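Local coordinates for protein putative c-1-tetrahydrofolate synthase, cytoplasmic (Leishmania major, PDB 4A26) that probably interconverts one-carbon forms of tetrahydrofolate, oxidising methylenetetrahydrofolate with NAD(P)+ and hydrolysing the methenyl product, as a homodimeric dehydrogenase/cyclohydrolase, at residues G133-K138 with P143-T148; G151-L156 with A179-L184; C159-A164 with A211-A216; K166-L171 with A183-E188. One frame throughout, in Å; residues are numbered along the deposited sequence.

Interaction 1 (G133-K138 with P143-T148); sequences GLLHYK and PFTPCT
L135 and T145 meet methyl to methyl where the chain turns between two helices of the NAD(P)-binding domain, a Rossmann-type fold. L135 CD2 lies 3.6 Å from T145 CG2, and the two side chains stand roughly perpendicular. With CG anti to the backbone N (chi1 -176°), L135 carries its branches out from helix 129-136 toward the loop residues 143-146. A second apolar pair sits nearer the start of that loop: L134 CD1 reaches the proline ring of P143 at CD, 4.0 Å away, again with the side chains at about a right angle. No hydrogen bond joins the segments, so these two pairs carry the contact. P146 holds the N-cap position of helix 147-159, and T145 O just before it accepts a hydrogen bond from N288 ND2 of helix 279-297. This corner also faces the second subunit: L134 packs on P129 of that chain, and H136 stacks its ring on H136 of the same neighbour. Within the segment, L135 CD1 lies 3.9 Å above the plane of the H136 imidazole, over the centre of the ring.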
loop_
_atom_site.group_PDB
_atom_site.type_symbol
_atom_site.label_atom_id
_atom_site.label_comp_id
_atom_site.label_asym_id
_atom_site.label_seq_id
_atom_site.Cartn_x
_atom_site.Cartn_y
_atom_site.Cartn_z
ATOM N N GLY A 133 1.361 -0.893 -5.502
ATOM C CA GLY A 133 2.223 0.196 -5.063
ATOM C C GLY A 133 1.571 1.542 -5.285
ATOM O O GLY A 133 1.365 2.301 -4.343
ATOM N N LEU A 134 1.225 1.819 -6.538
ATOM C CA LEU A 134 0.565 3.074 -6.914
ATOM C C LEU A 134 -0.727 3.326 -6.123
ATOM O O LEU A 134 -1.065 4.469 -5.823
ATOM C CB LEU A 134 0.280 3.084 -8.417
ATOM C CG LEU A 134 1.515 3.164 -9.317
ATOM C CD1 LEU A 134 1.166 2.816 -10.754
ATOM C CD2 LEU A 134 2.149 4.541 -9.233
ATOM N N LEU A 135 -1.437 2.255 -5.784
ATOM C CA LEU A 135 -2.643 2.352 -4.963
ATOM C C LEU A 135 -2.320 2.873 -3.560
ATOM O O LEU A 135 -3.086 3.648 -2.998
ATOM C CB LEU A 135 -3.349 0.987 -4.897
ATOM C CG LEU A 135 -4.690 0.829 -4.163
ATOM C CD1 LEU A 135 -4.488 0.612 -2.672
ATOM C CD2 LEU A 135 -5.626 2.010 -4.415
ATOM N N HIS A 136 -1.183 2.451 -3.006
ATOM C CA HIS A 136 -0.748 2.894 -1.673
ATOM C C HIS A 136 0.112 4.162 -1.713
ATOM O O HIS A 136 0.314 4.802 -0.686
ATOM C CB HIS A 136 0.032 1.783 -0.964
ATOM C CG HIS A 136 -0.823 0.655 -0.482
ATOM N ND1 HIS A 136 -0.969 -0.521 -1.184
ATOM C CD2 HIS A 136 -1.579 0.522 0.635
ATOM C CE1 HIS A 136 -1.779 -1.329 -0.522
ATOM N NE2 HIS A 136 -2.164 -0.720 0.584
ATOM N N TYR A 137 0.610 4.516 -2.894
ATOM C CA TYR A 137 1.524 5.651 -3.058
ATOM C C TYR A 137 0.773 6.977 -2.898
ATOM O O TYR A 137 0.060 7.409 -3.807
ATOM C CB TYR A 137 2.200 5.580 -4.437
ATOM C CG TYR A 137 3.657 5.987 -4.462
ATOM C CD1 TYR A 137 4.644 5.127 -3.988
ATOM C CD2 TYR A 137 4.056 7.214 -4.986
ATOM C CE1 TYR A 137 5.987 5.483 -4.020
ATOM C CE2 TYR A 137 5.399 7.579 -5.024
ATOM C CZ TYR A 137 6.358 6.708 -4.539
ATOM O OH TYR A 137 7.691 7.056 -4.573
ATOM N N LYS A 138 0.926 7.611 -1.738
ATOM C CA LYS A 138 0.302 8.909 -1.470
ATOM C C LYS A 138 0.876 9.951 -2.422
ATOM O O LYS A 138 2.052 10.293 -2.326
ATOM C CB LYS A 138 0.535 9.327 -0.011
ATOM C CG LYS A 138 -0.104 10.666 0.409
ATOM C CD LYS A 138 0.908 11.809 0.447
ATOM C CE LYS A 138 0.314 13.078 1.059
ATOM N NZ LYS A 138 0.085 12.971 2.524
ATOM N N PRO A 143 -3.603 3.115 -12.534
ATOM C CA PRO A 143 -4.524 2.953 -13.661
ATOM C C PRO A 143 -5.738 2.102 -13.293
ATOM O O PRO A 143 -6.831 2.347 -13.796
ATOM C CB PRO A 143 -3.671 2.238 -14.715
ATOM C CG PRO A 143 -2.600 1.558 -13.945
ATOM C CD PRO A 143 -2.310 2.455 -12.786
ATOM N N PHE A 144 -5.530 1.117 -12.419
ATOM C CA PHE A 144 -6.593 0.245 -11.942
ATOM C C PHE A 144 -6.568 0.112 -10.424
ATOM O O PHE A 144 -5.503 -0.044 -9.825
ATOM C CB PHE A 144 -6.441 -1.150 -12.543
ATOM C CG PHE A 144 -6.283 -1.157 -14.032
ATOM C CD1 PHE A 144 -7.385 -1.024 -14.861
ATOM C CD2 PHE A 144 -5.029 -1.296 -14.605
ATOM C CE1 PHE A 144 -7.237 -1.030 -16.236
ATOM C CE2 PHE A 144 -4.876 -1.310 -15.973
ATOM C CZ PHE A 144 -5.979 -1.176 -16.793
ATOM N N THR A 145 -7.750 0.170 -9.814
ATOM C CA THR A 145 -7.928 -0.188 -8.407
ATOM C C THR A 145 -8.600 -1.555 -8.365
ATOM O O THR A 145 -9.340 -1.894 -9.291
ATOM C CB THR A 145 -8.804 0.843 -7.657
ATOM O OG1 THR A 145 -9.828 1.343 -8.530
ATOM C CG2 THR A 145 -7.958 2.005 -7.178
ATOM N N PRO A 146 -8.335 -2.355 -7.310
ATOM C CA PRO A 146 -8.991 -3.654 -7.189
ATOM C C PRO A 146 -10.507 -3.515 -7.191
ATOM O O PRO A 146 -11.052 -2.700 -6.452
ATOM C CB PRO A 146 -8.488 -4.179 -5.841
ATOM C CG PRO A 146 -7.203 -3.522 -5.646
ATOM C CD PRO A 146 -7.347 -2.153 -6.236
ATOM N N CYS A 147 -11.168 -4.316 -8.022
ATOM C CA CYS A 147 -12.589 -4.152 -8.312
ATOM C C CYS A 147 -13.464 -4.091 -7.071
ATOM O O CYS A 147 -14.072 -3.053 -6.800
ATOM C CB CYS A 147 -13.065 -5.273 -9.228
ATOM S SG CYS A 147 -12.233 -5.265 -10.816
ATOM N N THR A 148 -13.528 -5.188 -6.317
ATOM C CA THR A 148 -14.377 -5.242 -5.128
ATOM C C THR A 148 -14.081 -4.066 -4.200
ATOM O O THR A 148 -14.998 -3.418 -3.697
ATOM C CB THR A 148 -14.220 -6.568 -4.363
ATOM O OG1 THR A 148 -14.596 -7.652 -5.215
ATOM C CG2 THR A 148 -15.100 -6.587 -3.122
#

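Interaction 2 (G151-L156 with A179-L184); sequences GVIVLL and APVAAL
I153 puts the end of its side chain against helix 178-187, where its CD1 meets both V181 and L184. This is the close part of a helix-helix contact in the Rossmann-type NAD(P)-binding domain: CD1 lies 3.4 Å from V181 CG2 and 3.7 Å from L184 CB. CG1 of I153 also lies alongside L184 CB, at 3.8 Å. A second torsion near +60° (chi2 60°) bends the I153 chain so that its terminal methyl serves both partners, one helical turn apart. The V152 side is looser. There CG1 approaches V181 CG2 at 3.9 Å with the side chains at about a right angle, and far less of V152 than of I153 is covered. All four residues are buried, and the contact is wholly apolar. The segment axes pass 10.2 Å apart and cross at -40°, with the helices running in broadly the same direction. Away from this seam, V154 turns to M280 and M284 of helix 279-297, A182 rests on V192 and I194 of strand 191-195, and A183 meets L135 of helix 129-136. Helix 178-187 is thus packed between strand 191-195 of its sheet and helices 147-159 and 129-136.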
loop_
_atom_site.group_PDB
_atom_site.type_symbol
_atom_site.label_atom_id
_atom_site.label_comp_id
_atom_site.label_asym_id
_atom_site.label_seq_id
_atom_site.Cartn_x
_atom_site.Cartn_y
_atom_site.Cartn_z
ATOM N N GLY A 151 -15.469 -0.819 -5.704
ATOM C CA GLY A 151 -16.933 -0.868 -5.665
ATOM C C GLY A 151 -17.528 -0.662 -4.284
ATOM O O GLY A 151 -18.692 -0.286 -4.161
ATOM N N VAL A 152 -16.744 -0.922 -3.244
ATOM C CA VAL A 152 -17.160 -0.599 -1.880
ATOM C C VAL A 152 -17.167 0.916 -1.669
ATOM O O VAL A 152 -18.108 1.461 -1.101
ATOM C CB VAL A 152 -16.241 -1.262 -0.831
ATOM C CG1 VAL A 152 -16.512 -0.692 0.557
ATOM C CG2 VAL A 152 -16.430 -2.779 -0.849
ATOM N N ILE A 153 -16.118 1.593 -2.130
ATOM C CA ILE A 153 -16.044 3.053 -2.023
ATOM C C ILE A 153 -17.146 3.722 -2.852
ATOM O O ILE A 153 -17.757 4.693 -2.398
ATOM C CB ILE A 153 -14.646 3.597 -2.425
ATOM C CG1 ILE A 153 -13.677 3.512 -1.246
ATOM C CG2 ILE A 153 -14.718 5.046 -2.831
ATOM C CD1 ILE A 153 -13.456 2.135 -0.717
ATOM N N VAL A 154 -17.410 3.194 -4.046
ATOM C CA VAL A 154 -18.451 3.745 -4.925
ATOM C C VAL A 154 -19.853 3.559 -4.330
ATOM O O VAL A 154 -20.702 4.437 -4.446
ATOM C CB VAL A 154 -18.382 3.138 -6.347
ATOM C CG1 VAL A 154 -19.595 3.551 -7.170
ATOM C CG2 VAL A 154 -17.093 3.568 -7.044
ATOM N N LEU A 155 -20.085 2.419 -3.689
ATOM C CA LEU A 155 -21.292 2.215 -2.883
ATOM C C LEU A 155 -21.540 3.376 -1.923
ATOM O O LEU A 155 -22.665 3.855 -1.806
ATOM C CB LEU A 155 -21.194 0.905 -2.086
ATOM C CG LEU A 155 -21.982 -0.308 -2.590
ATOM C CD1 LEU A 155 -22.139 -0.311 -4.103
ATOM C CD2 LEU A 155 -21.298 -1.589 -2.116
ATOM N N LEU A 156 -20.485 3.821 -1.243
ATOM C CA LEU A 156 -20.585 4.925 -0.287
ATOM C C LEU A 156 -20.854 6.252 -0.990
ATOM O O LEU A 156 -21.848 6.913 -0.708
ATOM C CB LEU A 156 -19.306 5.029 0.551
ATOM C CG LEU A 156 -18.977 3.828 1.445
ATOM C CD1 LEU A 156 -17.553 3.926 1.950
ATOM C CD2 LEU A 156 -19.949 3.732 2.609
ATOM N N ALA A 179 -7.041 -4.930 2.610
ATOM C CA ALA A 179 -5.896 -4.022 2.484
ATOM C C ALA A 179 -6.146 -2.883 1.491
ATOM O O ALA A 179 -5.944 -1.719 1.832
ATOM C CB ALA A 179 -4.634 -4.791 2.109
ATOM N N PRO A 180 -6.573 -3.211 0.258
ATOM C CA PRO A 180 -6.823 -2.134 -0.690
ATOM C C PRO A 180 -7.902 -1.146 -0.241
ATOM O O PRO A 180 -7.689 0.064 -0.343
ATOM C CB PRO A 180 -7.251 -2.860 -1.971
ATOM C CG PRO A 180 -7.418 -4.288 -1.616
ATOM C CD PRO A 180 -6.675 -4.542 -0.365
ATOM N N VAL A 181 -9.036 -1.646 0.258
ATOM C CA VAL A 181 -10.139 -0.767 0.659
ATOM C C VAL A 181 -9.764 0.136 1.833
ATOM O O VAL A 181 -10.261 1.254 1.930
ATOM C CB VAL A 181 -11.441 -1.539 1.015
ATOM C CG1 VAL A 181 -11.307 -2.274 2.334
ATOM C CG2 VAL A 181 -12.612 -0.575 1.085
ATOM N N ALA A 182 -8.892 -0.347 2.715
ATOM C CA ALA A 182 -8.407 0.467 3.826
ATOM C C ALA A 182 -7.642 1.685 3.316
ATOM O O ALA A 182 -7.764 2.772 3.878
ATOM C CB ALA A 182 -7.535 -0.355 4.754
ATOM N N ALA A 183 -6.871 1.508 2.246
ATOM C CA ALA A 183 -6.089 2.604 1.674
ATOM C C ALA A 183 -6.959 3.548 0.852
ATOM O O ALA A 183 -6.681 4.740 0.785
ATOM C CB ALA A 183 -4.962 2.065 0.824
ATOM N N LEU A 184 -8.001 3.016 0.214
ATOM C CA LEU A 184 -8.916 3.843 -0.568
ATOM C C LEU A 184 -9.693 4.786 0.351
ATOM O O LEU A 184 -9.889 5.955 0.020
ATOM C CB LEU A 184 -9.873 2.977 -1.394
ATOM C CG LEU A 184 -9.239 2.145 -2.523
ATOM C CD1 LEU A 184 -10.225 1.106 -3.065
ATOM C CD2 LEU A 184 -8.729 3.034 -3.653
#

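Interaction 3 (C159-A164 with A211-A216); sequences CGIEMA and ADIVIA
I213 CD1 is the point at which strand 213-216 meets the loop that follows helix 147-159. Three consecutive loop residues gather round this one methyl. M163 CG approaches at 3.7 Å, its side chain slanting across that of I213; the carbonyl oxygen of E162 lies 3.6 Å from the same carbon; and I161 CG2 is more distant, at 4.4 Å. I213 has CG1 anti to its carbonyl carbon (chi1 -62°) and the rest of the chain extended, which carries CD1 out to the loop. The M163 chain bends at its last torsion (chi3 -74°), which leaves CE well away from I213 CD1, and CG makes the approach.

Behind these atoms, each side is held by its own neighbours. I161 leans on L156 and on A234 of strand 234-237, while M163 is backed by L156 and K157 of helix 147-159 and by L185 of helix 178-187. The loop leaves helix 147-159 through a Schellman motif at G160, whose positive phi turns the backbone into the run 161-163. The strand is fixed in the parallel sheet by backbone hydrogen bonds from I213 to R167 and V169, and just before it D212 forms a salt bridge with K230 through OD1.

No hydrogen bond or salt bridge spans the two segments. The loop is thus seated at the start of an inner strand of the Rossmann-type sheet by van der Waals contacts, and the E162 carbonyl oxygen meets I213 through a methyl, not through a hydrogen bond.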
loop_
_atom_site.group_PDB
_atom_site.type_symbol
_atom_site.label_atom_id
_atom_site.label_comp_id
_atom_site.label_asym_id
_atom_site.label_seq_id
_atom_site.Cartn_x
_atom_site.Cartn_y
_atom_site.Cartn_z
ATOM N N CYS A 159 -24.283 6.623 -2.308
ATOM C CA CYS A 159 -25.314 6.765 -1.279
ATOM C C CYS A 159 -25.190 8.093 -0.530
ATOM O O CYS A 159 -25.968 8.370 0.382
ATOM C CB CYS A 159 -25.251 5.600 -0.293
ATOM S SG CYS A 159 -25.868 4.057 -0.973
ATOM N N GLY A 160 -24.216 8.909 -0.923
ATOM C CA GLY A 160 -23.991 10.207 -0.299
ATOM C C GLY A 160 -23.294 10.093 1.041
ATOM O O GLY A 160 -23.273 11.051 1.820
ATOM N N ILE A 161 -22.716 8.923 1.307
ATOM C CA ILE A 161 -22.076 8.660 2.583
ATOM C C ILE A 161 -20.703 9.324 2.611
ATOM O O ILE A 161 -19.816 8.976 1.824
ATOM C CB ILE A 161 -21.961 7.149 2.857
ATOM C CG1 ILE A 161 -23.361 6.529 2.934
ATOM C CG2 ILE A 161 -21.196 6.895 4.146
ATOM C CD1 ILE A 161 -23.371 5.028 3.103
ATOM N N GLU A 162 -20.556 10.298 3.512
ATOM C CA GLU A 162 -19.310 11.037 3.684
ATOM C C GLU A 162 -18.216 10.109 4.199
ATOM O O GLU A 162 -18.454 9.299 5.098
ATOM C CB GLU A 162 -19.498 12.203 4.670
ATOM C CG GLU A 162 -20.275 13.402 4.109
ATOM C CD GLU A 162 -20.710 14.411 5.183
ATOM O OE1 GLU A 162 -20.404 14.209 6.381
ATOM O OE2 GLU A 162 -21.374 15.409 4.825
ATOM N N MET A 163 -17.026 10.236 3.615
ATOM C CA MET A 163 -15.828 9.538 4.081
ATOM C C MET A 163 -14.829 10.506 4.727
ATOM O O MET A 163 -14.343 10.246 5.816
ATOM C CB MET A 163 -15.170 8.806 2.915
ATOM C CG MET A 163 -15.841 7.495 2.580
ATOM S SD MET A 163 -15.359 6.856 0.971
ATOM C CE MET A 163 -16.270 7.975 -0.097
ATOM N N ALA A 164 -14.528 11.618 4.060
ATOM C CA ALA A 164 -13.572 12.599 4.588
ATOM C C ALA A 164 -13.946 13.072 5.995
ATOM O O ALA A 164 -15.081 13.482 6.232
ATOM C CB ALA A 164 -13.469 13.787 3.656
ATOM N N ALA A 211 -16.810 3.946 15.045
ATOM C CA ALA A 211 -16.656 3.838 13.592
ATOM C C ALA A 211 -17.879 4.362 12.855
ATOM O O ALA A 211 -18.958 3.771 12.926
ATOM C CB ALA A 211 -16.396 2.395 13.187
ATOM N N ASP A 212 -17.694 5.467 12.136
ATOM C CA ASP A 212 -18.734 6.028 11.283
ATOM C C ASP A 212 -18.966 5.145 10.059
ATOM O O ASP A 212 -20.066 5.101 9.504
ATOM C CB ASP A 212 -18.350 7.441 10.854
ATOM C CG ASP A 212 -18.328 8.409 12.020
ATOM O OD1 ASP A 212 -19.402 8.634 12.616
ATOM O OD2 ASP A 212 -17.244 8.937 12.348
ATOM N N ILE A 213 -17.914 4.449 9.645
ATOM C CA ILE A 213 -17.976 3.514 8.534
ATOM C C ILE A 213 -17.415 2.170 9.011
ATOM O O ILE A 213 -16.518 2.131 9.857
ATOM C CB ILE A 213 -17.186 4.065 7.321
ATOM C CG1 ILE A 213 -17.823 5.388 6.853
ATOM C CG2 ILE A 213 -17.131 3.042 6.191
ATOM C CD1 ILE A 213 -17.155 6.032 5.663
ATOM N N VAL A 214 -17.965 1.073 8.499
ATOM C CA VAL A 214 -17.493 -0.264 8.849
ATOM C C VAL A 214 -17.525 -1.158 7.623
ATOM O O VAL A 214 -18.557 -1.270 6.950
ATOM C CB VAL A 214 -18.357 -0.927 9.936
ATOM C CG1 VAL A 214 -17.816 -2.311 10.258
ATOM C CG2 VAL A 214 -18.412 -0.068 11.193
ATOM N N ILE A 215 -16.390 -1.795 7.344
ATOM C CA ILE A 215 -16.264 -2.700 6.214
ATOM C C ILE A 215 -16.013 -4.090 6.781
ATOM O O ILE A 215 -14.958 -4.347 7.365
ATOM C CB ILE A 215 -15.113 -2.276 5.271
ATOM C CG1 ILE A 215 -15.142 -0.766 5.010
ATOM C CG2 ILE A 215 -15.211 -3.003 3.946
ATOM C CD1 ILE A 215 -16.437 -0.271 4.416
ATOM N N ALA A 216 -17.003 -4.967 6.641
ATOM C CA ALA A 216 -16.912 -6.330 7.151
ATOM C C ALA A 216 -16.365 -7.257 6.069
ATOM O O ALA A 216 -17.094 -7.662 5.158
ATOM C CB ALA A 216 -18.268 -6.802 7.623
#

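Interaction 4 (K166-L171 with A183-E188); sequences KRAVVL and ALLMKE
A168 and L185 stand opposite each other where strand 167-171 passes under helix 178-187, their CA atoms 7.7 Å apart. Across this gap the contact rests on a single branch of L185. Its CD1 lies 4.0 Å from A168 CB and 4.2 Å from V170 CG2, so the methyl sits over two strand residues that point to the same side of the sheet. V169, between them, points away from the helix. L185 has CG anti to its carbonyl carbon (chi1 -72°) and extends from there, which takes CD1 down to the strand. A168, V170 and L185 are all buried, and the contact is purely apolar. Strand 167-171, helix 178-187 and strand 191-195 form a beta-alpha-beta crossover of the Rossmann-type NAD(P)-binding domain, and the pairs A168-L185 and V170-L185 join its helix to its first strand. Strand 191-195 lies directly beside, with A168 bonded through its backbone to T191 and T193. L185 is also packed against I153 and L156 of helix 147-159, and past the helix end E188 OE2 forms a salt bridge with K157 NZ. R167, preceding A168, directs its guanidinium group to the second subunit, where NH2 makes a salt bridge with D206 and the group forms a cation-pi contact with Y207 of that chain.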
loop_
_atom_site.group_PDB
_atom_site.type_symbol
_atom_site.label_atom_id
_atom_site.label_comp_id
_atom_site.label_asym_id
_atom_site.label_seq_id
_atom_site.Cartn_x
_atom_site.Cartn_y
_atom_site.Cartn_z
ATOM N N LYS A 166 -14.102 11.252 8.699
ATOM C CA LYS A 166 -14.802 10.220 9.452
ATOM C C LYS A 166 -13.835 9.159 9.969
ATOM O O LYS A 166 -12.701 9.052 9.494
ATOM C CB LYS A 166 -15.876 9.567 8.578
ATOM C CG LYS A 166 -16.857 10.556 7.936
ATOM C CD LYS A 166 -17.652 11.332 8.979
ATOM C CE LYS A 166 -18.743 12.167 8.338
ATOM N NZ LYS A 166 -19.688 12.716 9.351
ATOM N N ARG A 167 -14.289 8.394 10.960
ATOM C CA ARG A 167 -13.534 7.264 11.473
ATOM C C ARG A 167 -14.047 6.012 10.770
ATOM O O ARG A 167 -15.246 5.868 10.546
ATOM C CB ARG A 167 -13.700 7.149 12.988
ATOM C CG ARG A 167 -13.300 8.418 13.736
ATOM C CD ARG A 167 -13.714 8.419 15.200
ATOM N NE ARG A 167 -12.734 7.741 16.045
ATOM C CZ ARG A 167 -12.585 7.942 17.358
ATOM N NH1 ARG A 167 -13.350 8.812 18.017
ATOM N NH2 ARG A 167 -11.653 7.267 18.024
ATOM N N ALA A 168 -13.131 5.120 10.406
ATOM C CA ALA A 168 -13.479 3.909 9.669
ATOM C C ALA A 168 -12.748 2.703 10.236
ATOM O O ALA A 168 -11.597 2.804 10.667
ATOM C CB ALA A 168 -13.140 4.075 8.190
ATOM N N VAL A 169 -13.423 1.560 10.225
ATOM C CA VAL A 169 -12.805 0.302 10.612
ATOM C C VAL A 169 -12.995 -0.711 9.493
ATOM O O VAL A 169 -14.112 -0.957 9.061
ATOM C CB VAL A 169 -13.401 -0.237 11.919
ATOM C CG1 VAL A 169 -12.849 -1.617 12.233
ATOM C CG2 VAL A 169 -13.117 0.733 13.062
ATOM N N VAL A 170 -11.888 -1.267 9.010
ATOM C CA VAL A 170 -11.917 -2.347 8.039
ATOM C C VAL A 170 -11.631 -3.639 8.781
ATOM O O VAL A 170 -10.519 -3.842 9.272
ATOM C CB VAL A 170 -10.861 -2.151 6.930
ATOM C CG1 VAL A 170 -10.922 -3.302 5.925
ATOM C CG2 VAL A 170 -11.057 -0.808 6.230
ATOM N N LEU A 171 -12.644 -4.493 8.893
ATOM C CA LEU A 171 -12.473 -5.815 9.481
ATOM C C LEU A 171 -11.863 -6.735 8.431
ATOM O O LEU A 171 -12.544 -7.171 7.511
ATOM C CB LEU A 171 -13.809 -6.382 9.969
ATOM C CG LEU A 171 -14.571 -5.547 11.001
ATOM C CD1 LEU A 171 -15.866 -6.236 11.362
ATOM C CD2 LEU A 171 -13.745 -5.301 12.245
ATOM N N ALA A 183 -6.871 1.508 2.246
ATOM C CA ALA A 183 -6.089 2.604 1.674
ATOM C C ALA A 183 -6.959 3.548 0.852
ATOM O O ALA A 183 -6.681 4.740 0.785
ATOM C CB ALA A 183 -4.962 2.065 0.824
ATOM N N LEU A 184 -8.001 3.016 0.214
ATOM C CA LEU A 184 -8.916 3.843 -0.568
ATOM C C LEU A 184 -9.693 4.786 0.351
ATOM O O LEU A 184 -9.889 5.955 0.020
ATOM C CB LEU A 184 -9.873 2.977 -1.394
ATOM C CG LEU A 184 -9.239 2.145 -2.523
ATOM C CD1 LEU A 184 -10.225 1.106 -3.065
ATOM C CD2 LEU A 184 -8.729 3.034 -3.653
ATOM N N LEU A 185 -10.107 4.283 1.510
ATOM C CA LEU A 185 -10.774 5.106 2.518
ATOM C C LEU A 185 -9.860 6.186 3.111
ATOM O O LEU A 185 -10.315 7.300 3.374
ATOM C CB LEU A 185 -11.338 4.229 3.645
ATOM C CG LEU A 185 -12.560 3.371 3.305
ATOM C CD1 LEU A 185 -12.982 2.561 4.516
ATOM C CD2 LEU A 185 -13.720 4.228 2.806
ATOM N N MET A 186 -8.586 5.860 3.330
ATOM C CA MET A 186 -7.612 6.848 3.812
ATOM C C MET A 186 -7.337 7.883 2.737
ATOM O O MET A 186 -7.189 9.066 3.029
ATOM C CB MET A 186 -6.293 6.190 4.231
ATOM C CG MET A 186 -5.197 7.197 4.606
ATOM S SD MET A 186 -3.827 6.489 5.532
ATOM C CE MET A 186 -3.200 5.293 4.352
ATOM N N LYS A 187 -7.266 7.422 1.494
ATOM C CA LYS A 187 -7.119 8.299 0.337
ATOM C C LYS A 187 -8.317 9.255 0.243
ATOM O O LYS A 187 -8.185 10.387 -0.236
ATOM C CB LYS A 187 -7.002 7.445 -0.925
ATOM C CG LYS A 187 -6.814 8.197 -2.227
ATOM C CD LYS A 187 -6.979 7.238 -3.410
ATOM C CE LYS A 187 -6.437 7.838 -4.691
ATOM N NZ LYS A 187 -6.972 9.212 -4.954
ATOM N N GLU A 188 -9.474 8.793 0.717
ATOM C CA GLU A 188 -10.677 9.620 0.780
ATOM C C GLU A 188 -10.738 10.431 2.094
ATOM O O GLU A 188 -11.737 11.103 2.373
ATOM C CB GLU A 188 -11.928 8.744 0.614
ATOM C CG GLU A 188 -12.842 9.201 -0.515
ATOM C CD GLU A 188 -12.285 8.906 -1.902
ATOM O OE1 GLU A 188 -11.526 7.933 -2.062
ATOM O OE2 GLU A 188 -12.623 9.644 -2.844
#

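In the fold
All four contacts belong to the NAD(P)-binding domain. Interaction 1 closes before the others open; interactions 2 and 3 alternate along the chain, and interaction 4 falls between the two segments of interaction 3. Helix 178-187 ties interactions 2 and 4 together: their centres are 8 Å apart, they share A183 and L184, and L184 also touches L135 and T145 of interaction 1. Interactions 3 and 4, likewise 8 Å apart, use the neighbouring parallel strands 213-216 and 167-171. Interactions 1 and 3 are farthest apart, their centres about 19 Å from each other. Interactions 1 and 4 both touch the second subunit, while interactions 2 and 3 lie within their own.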